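Local coordinates for cell division protein FtsI/penicillin binding protein 2 (Legionella pneumophila subsp. pneumophila ATCC 43290, PDB 4ZTK) that probably cross-links peptidoglycan during cell division as a D,D-transpeptidase of the penicillin-binding protein family, at residues Ala146-Pro149 against Val150-Lys154; Leu139-Val142 against Ser143-Gly147; Gly203-Phe206 against Asp207-Asn210; Gln25-Val28 against Glu29-Thr33. All blocks are in the same frame, centred on the assembly; numbering follows the deposited sequence.

Contact 1: Ala146-Pro149 against Val150-Lys154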
loop_
_atom_site.group_PDB
_atom_site.type_symbol
_atom_site.label_atom_id
_atom_site.label_comp_id
_atom_site.label_asym_id
_atom_site.label_seq_id
_atom_site.Cartn_x
_atom_site.Cartn_y
_atom_site.Cartn_z
ATOM N N ALA A 146 -15.586 -15.146 2.156
ATOM C CA ALA A 146 -16.366 -14.019 1.654
ATOM C C ALA A 146 -16.989 -14.368 0.307
ATOM O O ALA A 146 -18.141 -14.031 0.039
ATOM C CB ALA A 146 -15.493 -12.768 1.535
ATOM N N GLY A 147 -16.219 -15.046 -0.537
ATOM C CA GLY A 147 -16.731 -15.522 -1.809
ATOM C C GLY A 147 -16.329 -14.649 -2.978
ATOM O O GLY A 147 -16.046 -13.462 -2.817
ATOM N N VAL A 148 -16.316 -15.244 -4.164
ATOM C CA VAL A 148 -15.906 -14.548 -5.379
ATOM C C VAL A 148 -16.716 -13.284 -5.719
ATOM O O VAL A 148 -16.123 -12.251 -6.033
ATOM C CB VAL A 148 -15.840 -15.515 -6.586
ATOM C CG1 VAL A 148 -15.641 -14.751 -7.890
ATOM C CG2 VAL A 148 -14.726 -16.527 -6.376
ATOM N N PRO A 149 -18.065 -13.351 -5.657
ATOM C CA PRO A 149 -18.816 -12.130 -5.979
ATOM C C PRO A 149 -18.491 -10.970 -5.036
ATOM O O PRO A 149 -18.298 -9.846 -5.499
ATOM C CB PRO A 149 -20.275 -12.558 -5.797
ATOM C CG PRO A 149 -20.264 -14.023 -6.033
ATOM C CD PRO A 149 -18.967 -14.500 -5.450
ATOM N N VAL A 150 -18.416 -11.247 -3.738
ATOM C CA VAL A 150 -18.150 -10.204 -2.752
ATOM C C VAL A 150 -16.771 -9.588 -2.951
ATOM O O VAL A 150 -16.626 -8.360 -3.000
ATOM C CB VAL A 150 -18.273 -10.743 -1.309
ATOM C CG1 VAL A 150 -17.786 -9.706 -0.306
ATOM C CG2 VAL A 150 -19.712 -11.149 -1.015
ATOM N N ILE A 151 -15.760 -10.443 -3.076
ATOM C CA ILE A 151 -14.379 -9.977 -3.182
ATOM C C ILE A 151 -14.092 -9.268 -4.511
ATOM O O ILE A 151 -13.509 -8.188 -4.528
ATOM C CB ILE A 151 -13.372 -11.124 -2.962
ATOM C CG1 ILE A 151 -13.446 -11.627 -1.517
ATOM C CG2 ILE A 151 -11.952 -10.665 -3.287
ATOM C CD1 ILE A 151 -13.027 -10.588 -0.470
ATOM N N ARG A 152 -14.498 -9.872 -5.625
ATOM C CA ARG A 152 -14.236 -9.266 -6.928
ATOM C C ARG A 152 -14.938 -7.917 -7.092
ATOM O O ARG A 152 -14.339 -6.956 -7.565
ATOM C CB ARG A 152 -14.633 -10.205 -8.067
ATOM C CG ARG A 152 -13.673 -11.356 -8.294
ATOM C CD ARG A 152 -13.920 -11.991 -9.656
ATOM N NE ARG A 152 -13.651 -11.051 -10.738
ATOM C CZ ARG A 152 -13.941 -11.274 -12.015
ATOM N NH1 ARG A 152 -14.519 -12.411 -12.376
ATOM N NH2 ARG A 152 -13.660 -10.356 -12.929
ATOM N N LYS A 153 -16.207 -7.853 -6.698
ATOM C CA LYS A 153 -16.987 -6.626 -6.827
ATOM C C LYS A 153 -16.444 -5.505 -5.949
ATOM O O LYS A 153 -16.233 -4.384 -6.416
ATOM C CB LYS A 153 -18.456 -6.881 -6.492
ATOM C CG LYS A 153 -19.276 -5.611 -6.317
ATOM C CD LYS A 153 -20.758 -5.925 -6.163
ATOM C CE LYS A 153 -21.557 -4.669 -5.851
ATOM N NZ LYS A 153 -21.096 -4.021 -4.585
ATOM N N LYS A 154 -16.220 -5.804 -4.675
ATOM C CA LYS A 154 -15.787 -4.773 -3.742
ATOM C C LYS A 154 -14.373 -4.282 -4.045
ATOM O O LYS A 154 -14.100 -3.085 -3.954
ATOM C CB LYS A 154 -15.923 -5.237 -2.288
ATOM C CG LYS A 154 -15.651 -4.140 -1.260
ATOM C CD LYS A 154 -16.584 -2.949 -1.445
ATOM C CE LYS A 154 -18.036 -3.343 -1.248
ATOM N NZ LYS A 154 -18.951 -2.222 -1.591
#

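Contact 2: Leu139-Val142 against Ser143-Gly147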
loop_
_atom_site.group_PDB
_atom_site.type_symbol
_atom_site.label_atom_id
_atom_site.label_comp_id
_atom_site.label_asym_id
_atom_site.label_seq_id
_atom_site.Cartn_x
_atom_site.Cartn_y
_atom_site.Cartn_z
ATOM N N LEU A 139 -5.967 -14.256 6.211
ATOM C CA LEU A 139 -6.573 -13.395 5.201
ATOM C C LEU A 139 -7.090 -14.203 4.015
ATOM O O LEU A 139 -8.116 -13.862 3.416
ATOM C CB LEU A 139 -5.602 -12.308 4.730
ATOM C CG LEU A 139 -5.722 -10.961 5.449
ATOM C CD1 LEU A 139 -7.101 -10.350 5.227
ATOM C CD2 LEU A 139 -5.439 -11.117 6.932
ATOM N N ILE A 140 -6.383 -15.277 3.678
ATOM C CA ILE A 140 -6.834 -16.147 2.603
ATOM C C ILE A 140 -8.174 -16.780 2.969
ATOM O O ILE A 140 -9.105 -16.806 2.162
ATOM C CB ILE A 140 -5.823 -17.250 2.290
ATOM C CG1 ILE A 140 -4.594 -16.669 1.588
ATOM C CG2 ILE A 140 -6.471 -18.279 1.397
ATOM C CD1 ILE A 140 -3.464 -17.684 1.382
ATOM N N ARG A 141 -8.265 -17.276 4.198
ATOM C CA ARG A 141 -9.503 -17.863 4.690
ATOM C C ARG A 141 -10.624 -16.826 4.663
ATOM O O ARG A 141 -11.737 -17.118 4.239
ATOM C CB ARG A 141 -9.312 -18.431 6.100
ATOM C CG ARG A 141 -10.577 -19.005 6.711
ATOM C CD ARG A 141 -10.271 -19.940 7.876
ATOM N NE ARG A 141 -9.406 -19.318 8.877
ATOM C CZ ARG A 141 -9.131 -19.856 10.062
ATOM N NH1 ARG A 141 -8.331 -19.225 10.914
ATOM N NH2 ARG A 141 -9.661 -21.023 10.399
ATOM N N VAL A 142 -10.317 -15.611 5.100
ATOM C CA VAL A 142 -11.281 -14.520 5.058
ATOM C C VAL A 142 -11.790 -14.295 3.632
ATOM O O VAL A 142 -12.995 -14.202 3.399
ATOM C CB VAL A 142 -10.666 -13.226 5.626
ATOM C CG1 VAL A 142 -11.490 -12.013 5.232
ATOM C CG2 VAL A 142 -10.545 -13.326 7.139
ATOM N N SER A 143 -10.862 -14.241 2.682
ATOM C CA SER A 143 -11.203 -14.067 1.275
ATOM C C SER A 143 -12.068 -15.204 0.737
ATOM O O SER A 143 -13.077 -14.966 0.065
ATOM C CB SER A 143 -9.933 -13.932 0.433
ATOM O OG SER A 143 -10.249 -13.713 -0.935
ATOM N N GLN A 144 -11.674 -16.440 1.033
ATOM C CA GLN A 144 -12.396 -17.601 0.528
ATOM C C GLN A 144 -13.797 -17.711 1.111
ATOM O O GLN A 144 -14.733 -18.115 0.422
ATOM C CB GLN A 144 -11.606 -18.888 0.778
ATOM C CG GLN A 144 -10.333 -18.969 -0.042
ATOM C CD GLN A 144 -9.478 -20.157 0.322
ATOM O OE1 GLN A 144 -9.513 -20.640 1.452
ATOM N NE2 GLN A 144 -8.701 -20.641 -0.639
ATOM N N GLU A 145 -13.944 -17.347 2.380
ATOM C CA GLU A 145 -15.250 -17.403 3.023
ATOM C C GLU A 145 -16.171 -16.273 2.555
ATOM O O GLU A 145 -17.388 -16.429 2.541
ATOM C CB GLU A 145 -15.102 -17.413 4.545
ATOM C CG GLU A 145 -14.392 -18.669 5.057
ATOM C CD GLU A 145 -14.303 -18.735 6.569
ATOM O OE1 GLU A 145 -14.784 -17.797 7.239
ATOM O OE2 GLU A 145 -13.750 -19.730 7.087
ATOM N N ALA A 146 -15.586 -15.146 2.156
ATOM C CA ALA A 146 -16.366 -14.019 1.654
ATOM C C ALA A 146 -16.989 -14.368 0.307
ATOM O O ALA A 146 -18.141 -14.031 0.039
ATOM C CB ALA A 146 -15.493 -12.768 1.535
ATOM N N GLY A 147 -16.219 -15.046 -0.537
ATOM C CA GLY A 147 -16.731 -15.522 -1.809
ATOM C C GLY A 147 -16.329 -14.649 -2.978
ATOM O O GLY A 147 -16.046 -13.462 -2.817
#

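Contact 3: Gly203-Phe206 against Asp207-Asn210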
loop_
_atom_site.group_PDB
_atom_site.type_symbol
_atom_site.label_atom_id
_atom_site.label_comp_id
_atom_site.label_asym_id
_atom_site.label_seq_id
_atom_site.Cartn_x
_atom_site.Cartn_y
_atom_site.Cartn_z
ATOM N N GLY A 203 -13.642 5.973 3.454
ATOM C CA GLY A 203 -14.274 4.924 2.673
ATOM C C GLY A 203 -15.158 5.449 1.559
ATOM O O GLY A 203 -15.992 4.719 1.031
ATOM N N HIS A 204 -14.979 6.722 1.212
ATOM C CA HIS A 204 -15.698 7.337 0.098
ATOM C C HIS A 204 -14.792 7.445 -1.120
ATOM O O HIS A 204 -13.600 7.720 -0.994
ATOM C CB HIS A 204 -16.202 8.733 0.477
ATOM C CG HIS A 204 -17.358 8.723 1.427
ATOM N ND1 HIS A 204 -17.218 8.438 2.767
ATOM C CD2 HIS A 204 -18.677 8.956 1.228
ATOM C CE1 HIS A 204 -18.401 8.498 3.355
ATOM N NE2 HIS A 204 -19.303 8.809 2.442
ATOM N N SER A 205 -15.358 7.235 -2.299
ATOM C CA SER A 205 -14.581 7.348 -3.524
ATOM C C SER A 205 -14.916 8.597 -4.320
ATOM O O SER A 205 -15.964 8.680 -4.956
ATOM C CB SER A 205 -14.762 6.123 -4.412
ATOM O OG SER A 205 -14.034 6.291 -5.616
ATOM N N PHE A 206 -13.997 9.552 -4.261
ATOM C CA PHE A 206 -13.969 10.753 -5.087
ATOM C C PHE A 206 -14.345 10.489 -6.547
ATOM O O PHE A 206 -15.244 11.135 -7.089
ATOM C CB PHE A 206 -12.555 11.327 -5.024
ATOM C CG PHE A 206 -11.503 10.277 -4.764
ATOM C CD1 PHE A 206 -10.915 9.586 -5.813
ATOM C CD2 PHE A 206 -11.125 9.959 -3.466
ATOM C CE1 PHE A 206 -9.965 8.614 -5.577
ATOM C CE2 PHE A 206 -10.180 8.992 -3.226
ATOM C CZ PHE A 206 -9.596 8.320 -4.282
ATOM N N ASP A 207 -13.657 9.532 -7.169
ATOM C CA ASP A 207 -13.857 9.199 -8.582
ATOM C C ASP A 207 -15.279 8.721 -8.888
ATOM O O ASP A 207 -15.704 8.716 -10.044
ATOM C CB ASP A 207 -12.838 8.146 -9.039
ATOM C CG ASP A 207 -11.409 8.668 -9.036
ATOM O OD1 ASP A 207 -11.225 9.901 -9.120
ATOM O OD2 ASP A 207 -10.471 7.846 -8.955
ATOM N N ARG A 208 -16.003 8.311 -7.851
ATOM C CA ARG A 208 -17.399 7.929 -7.996
ATOM C C ARG A 208 -18.330 8.961 -7.364
ATOM O O ARG A 208 -19.340 8.607 -6.755
ATOM C CB ARG A 208 -17.653 6.547 -7.395
ATOM C CG ARG A 208 -17.213 5.395 -8.282
ATOM C CD ARG A 208 -17.722 4.077 -7.731
ATOM N NE ARG A 208 -19.149 4.144 -7.426
ATOM C CZ ARG A 208 -19.818 3.205 -6.764
ATOM N NH1 ARG A 208 -21.115 3.353 -6.530
ATOM N NH2 ARG A 208 -19.190 2.118 -6.334
ATOM N N GLY A 209 -17.983 10.235 -7.518
ATOM C CA GLY A 209 -18.790 11.324 -6.994
ATOM C C GLY A 209 -18.893 11.302 -5.481
ATOM O O GLY A 209 -19.930 11.648 -4.916
ATOM N N ASN A 210 -17.805 10.895 -4.834
ATOM C CA ASN A 210 -17.752 10.745 -3.380
ATOM C C ASN A 210 -18.816 9.793 -2.830
ATOM O O ASN A 210 -19.474 10.085 -1.831
ATOM C CB ASN A 210 -17.801 12.106 -2.674
ATOM C CG ASN A 210 -16.743 12.237 -1.590
ATOM O OD1 ASN A 210 -15.574 12.506 -1.875
ATOM N ND2 ASN A 210 -17.149 12.043 -0.340
#

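Contact 4: Gln25-Val28 against Glu29-Thr33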
loop_
_atom_site.group_PDB
_atom_site.type_symbol
_atom_site.label_atom_id
_atom_site.label_comp_id
_atom_site.label_asym_id
_atom_site.label_seq_id
_atom_site.Cartn_x
_atom_site.Cartn_y
_atom_site.Cartn_z
ATOM N N GLN A 25 7.063 17.736 -3.387
ATOM C CA GLN A 25 7.928 17.140 -4.396
ATOM C C GLN A 25 9.386 17.128 -3.960
ATOM O O GLN A 25 10.082 16.126 -4.110
ATOM C CB GLN A 25 7.797 17.889 -5.722
ATOM C CG GLN A 25 8.587 17.262 -6.846
ATOM C CD GLN A 25 8.136 15.845 -7.143
ATOM O OE1 GLN A 25 6.996 15.476 -6.874
ATOM N NE2 GLN A 25 9.031 15.044 -7.703
ATOM N N GLN A 26 9.842 18.247 -3.416
ATOM C CA GLN A 26 11.222 18.369 -2.972
ATOM C C GLN A 26 11.517 17.428 -1.804
ATOM O O GLN A 26 12.590 16.832 -1.734
ATOM C CB GLN A 26 11.521 19.819 -2.600
ATOM C CG GLN A 26 12.965 20.075 -2.262
ATOM C CD GLN A 26 13.365 21.518 -2.490
ATOM O OE1 GLN A 26 13.233 22.048 -3.596
ATOM N NE2 GLN A 26 13.852 22.164 -1.440
ATOM N N ILE A 27 10.556 17.292 -0.897
ATOM C CA ILE A 27 10.669 16.340 0.205
ATOM C C ILE A 27 10.877 14.906 -0.286
ATOM O O ILE A 27 11.819 14.232 0.128
ATOM C CB ILE A 27 9.429 16.383 1.115
ATOM C CG1 ILE A 27 9.383 17.709 1.879
ATOM C CG2 ILE A 27 9.426 15.194 2.081
ATOM C CD1 ILE A 27 8.132 17.892 2.722
ATOM N N VAL A 28 10.012 14.438 -1.179
ATOM C CA VAL A 28 10.103 13.045 -1.613
ATOM C C VAL A 28 11.340 12.820 -2.482
ATOM O O VAL A 28 11.920 11.734 -2.488
ATOM C CB VAL A 28 8.816 12.565 -2.321
ATOM C CG1 VAL A 28 7.650 12.601 -1.351
ATOM C CG2 VAL A 28 8.514 13.412 -3.561
ATOM N N GLU A 29 11.748 13.861 -3.198
ATOM C CA GLU A 29 12.964 13.806 -4.002
ATOM C C GLU A 29 14.209 13.557 -3.157
ATOM O O GLU A 29 15.027 12.724 -3.513
ATOM C CB GLU A 29 13.124 15.078 -4.839
ATOM C CG GLU A 29 12.330 15.056 -6.133
ATOM C CD GLU A 29 12.327 16.398 -6.839
ATOM O OE1 GLU A 29 12.687 17.406 -6.196
ATOM O OE2 GLU A 29 11.965 16.445 -8.034
ATOM N N LYS A 30 14.342 14.264 -2.037
ATOM C CA LYS A 30 15.466 14.046 -1.125
ATOM C C LYS A 30 15.416 12.665 -0.476
ATOM O O LYS A 30 16.446 12.010 -0.308
ATOM C CB LYS A 30 15.488 15.100 -0.016
ATOM C CG LYS A 30 15.630 16.519 -0.502
ATOM C CD LYS A 30 15.743 17.501 0.656
ATOM C CE LYS A 30 14.474 17.528 1.493
ATOM N NZ LYS A 30 14.569 18.528 2.595
ATOM N N GLN A 31 14.220 12.239 -0.089
ATOM C CA GLN A 31 14.069 11.013 0.688
ATOM C C GLN A 31 14.274 9.735 -0.125
ATOM O O GLN A 31 14.961 8.821 0.329
ATOM C CB GLN A 31 12.712 10.977 1.398
ATOM C CG GLN A 31 12.521 12.053 2.462
ATOM C CD GLN A 31 13.418 11.861 3.675
ATOM O OE1 GLN A 31 14.074 10.827 3.827
ATOM N NE2 GLN A 31 13.446 12.861 4.549
ATOM N N ILE A 32 13.681 9.658 -1.314
ATOM C CA ILE A 32 13.774 8.422 -2.101
ATOM C C ILE A 32 15.176 8.222 -2.671
ATOM O O ILE A 32 15.675 7.100 -2.760
ATOM C CB ILE A 32 12.715 8.337 -3.235
ATOM C CG1 ILE A 32 12.627 6.907 -3.769
ATOM C CG2 ILE A 32 13.017 9.311 -4.378
ATOM C CD1 ILE A 32 12.274 5.875 -2.709
ATOM N N THR A 33 15.818 9.320 -3.049
ATOM C CA THR A 33 17.139 9.242 -3.639
ATOM C C THR A 33 18.131 8.773 -2.565
ATOM O O THR A 33 19.031 7.973 -2.836
ATOM C CB THR A 33 17.528 10.607 -4.247
ATOM O OG1 THR A 33 18.714 10.478 -5.038
ATOM C CG2 THR A 33 17.745 11.613 -3.150
#

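Contact 1: Ala146-Pro149 against Val150-Lys154
Three i to i+4 backbone bonds run from Gly147, Val148 and Pro149 to Ile151, Arg152 and Lys153, winding the first turn of helix 148-157 with Gly147 at its N-cap. The first of them joins Ile151 N to Gly147 O at 3.0 Å. Gly147 is also the first residue beyond helix 136-146, and its positive phi (101°) sets the break between two consecutive helices of the transpeptidase domain. Proline suits such a first turn, since its ring nitrogen has no hydrogen to give. Across this break the methyl of Ala146 meets the longer branch of Ile151, with Ala146 CB 3.8 Å from Ile151 CG1, while Val150 turns CG2 onto the carbonyl oxygen of Ala146. Next along the helix, Val148 and Arg152 run alongside each other and point the same way. Val148 holds CG1 anti to its own N (chi1 170°), which lays that methyl against the aliphatic part of Arg152; the guanidinium goes on to a cation-pi contact with Trp166. Ile151 faces inward, packed on Leu176 and Ile86 of two neighbouring helices. Lys153 leads away to a salt bridge with Glu157. Within the Val148-Arg152 pair the closest side-chain approach is Val148 CG1 to Arg152 CD, 3.7 Å.

Contact 2: Leu139-Val142 against Ser143-Gly147
The CG2 methyl of Ile140 sits squarely over one face of the Gln144 amide, 3.7 Å from Gln144 CD. One residue further round helix 136-146, Arg141 CG lies over the face of the Glu145 carboxylate, above OE2, with the guanidinium plane of Arg141 turned 61° from it. In both pairs the side chains run side by side, as i and i+4 residues of an alpha-helix can. Glu145 touches the methylenes of Arg141, not its charged end: Glu145 OE2 is 3.3 Å from Arg141 CG, whereas Arg141 NE stays 4.7 Å from Glu145 OE2. Arg141 starts with CG anti to its N (chi1 177°) and bends at chi3, which leads the guanidinium away from the carboxylate. The backbone repeats the helical bond four times, from Ser143 N to Leu139 O at 2.9 Å through to Ala146 N and Val142 O at 3.0 Å, the last most bent (142°) near the helix end. On the inner side, Ser143 OG bonds to the carbonyl of Leu176 and Gln144 NE2 to that of Asp173, tying the helix to helix 172-181. Leu139 packs on Lys83, in a probable SxxK motif. The opposite charges probably attract only weakly at this exposed surface; the contact itself is carbon against carboxylate, not a salt bridge.

Contact 3: Gly203-Phe206 against Asp207-Asn210
His204 and Asn210 meet across the turn with their side chains crossing at about a right angle, the ring and amide planes only 21° apart. The backbone oxygen of Asn210 comes to the edge of the imidazole, in its plane, with His204 CD2 3.4 Å from Asn210 O. The side-chain nitrogen of Asn210 approaches the root of the same side chain, Asn210 ND2 lying 3.5 Å from His204 CB. At the other end of the turn the carboxylate of Asp207 stands almost perpendicular (89°) to the ring of Phe206 and alongside it; Asp207 OD1 is at the ring edge, 3.3 Å from Phe206 CD1. Phe206 has an unusual chi1 of 28°, away from the staggered positions, and this swings its ring over beside the next residue.

These residues form the connection of a small beta-hairpin, in which strand 204-205 pairs antiparallel with strand 211-212. Phe206 and Asp207 are the central residues of a beta turn with roughly type I angles, closed by Arg208 N at 2.9 Å from Ser205 O, coming from above the carbonyl plane; the same oxygen takes Asn210 N more weakly. The carbonyl of Phe206 receives weak bonds from the amides of Gly209 and Asn210. Gly209 and Asn210 both have positive phi, and these two steps bring the chain back toward the strand it left.

Further out, His204 ND1 is held by the carbonyl of Lys202, while Asn210 OD1 has a weak bond to Asn201 ND2. Arg208 O accepts a bond from Ser211 OG. The Phe206 side chain rests on Ala197 and Ile198 of helix 189-200.

Contact 4: Gln25-Val28 against Glu29-Thr33
Gln25 and Glu29 join their side chains by an i to i+4 hydrogen bond, Gln25 NE2 to Glu29 OE2, which is long at 3.3 Å but nearly straight. The acceptor lies in the amide plane of Gln25, yet the donor reaches the carboxylate from 54° above its plane, and the two flat groups are turned 86° apart. Gln25 sends CG anti to its N and then bends at chi2 (61°), which tips the amide forward toward Glu29, one turn on; Glu29 instead extends beyond CG, its methylenes running past the carbonyl of Gln25, with Glu29 CG 3.2 Å from Gln25 O. The amide nitrogen of Gln25 is shared, since NE2 also bonds to the carbonyl of Phe59.

This is a stretch of helix 22-38, which packs with helix 295-310 along one face of the antiparallel five-stranded sheet of the penicillin-binding transpeptidase fold. Four backbone bonds carry the turns onward, from Glu29 N with Gln25 O at 3.0 Å to Ile32 N with Val28 O, also at 3.0 Å.

Lys30 and Gln31 both place CG beside their own N, bringing it close to the carbonyl one turn back: Lys30 CG lies 3.3 Å from Gln26 O, and Gln31 CG the same distance from Ile27 O. Their chains then part, Lys30 staying straight until a bend at chi3, Gln31 bending already at chi2. Gln31 NE2 makes a weak hydrogen bond to Asp309 of helix 295-310, on which Ile27 also packs. Val28 and Ile32, each with CG2 between its N and carbonyl carbon, meet Ile46 of strand 43-49; Ile32 CG2 thereby nears Val28 O.

In the fold
Contact 4 comes first along the chain, on helix 22-38, followed by contact 2, contact 1, which begins on its last residues, and then contact 3. Contacts 1 and 2 are continuous: they share Ala146 and Gly147, their centres lie about 9 Å apart, and they touch where Ile151 packs on the backbone of Ser143, so helices 136-146 and 148-157 form one linked corner. Contact 3, a hairpin turn, has its centre about 19 Å from that of contact 1, without touching it. Contact 4 lies about 38 Å, centre to centre, from contacts 1 and 2, across the chain's centre. The chain thus carries a helical region flanking the probable SxxK helix 83-92 and, remote from it, a helix backing the five-stranded sheet.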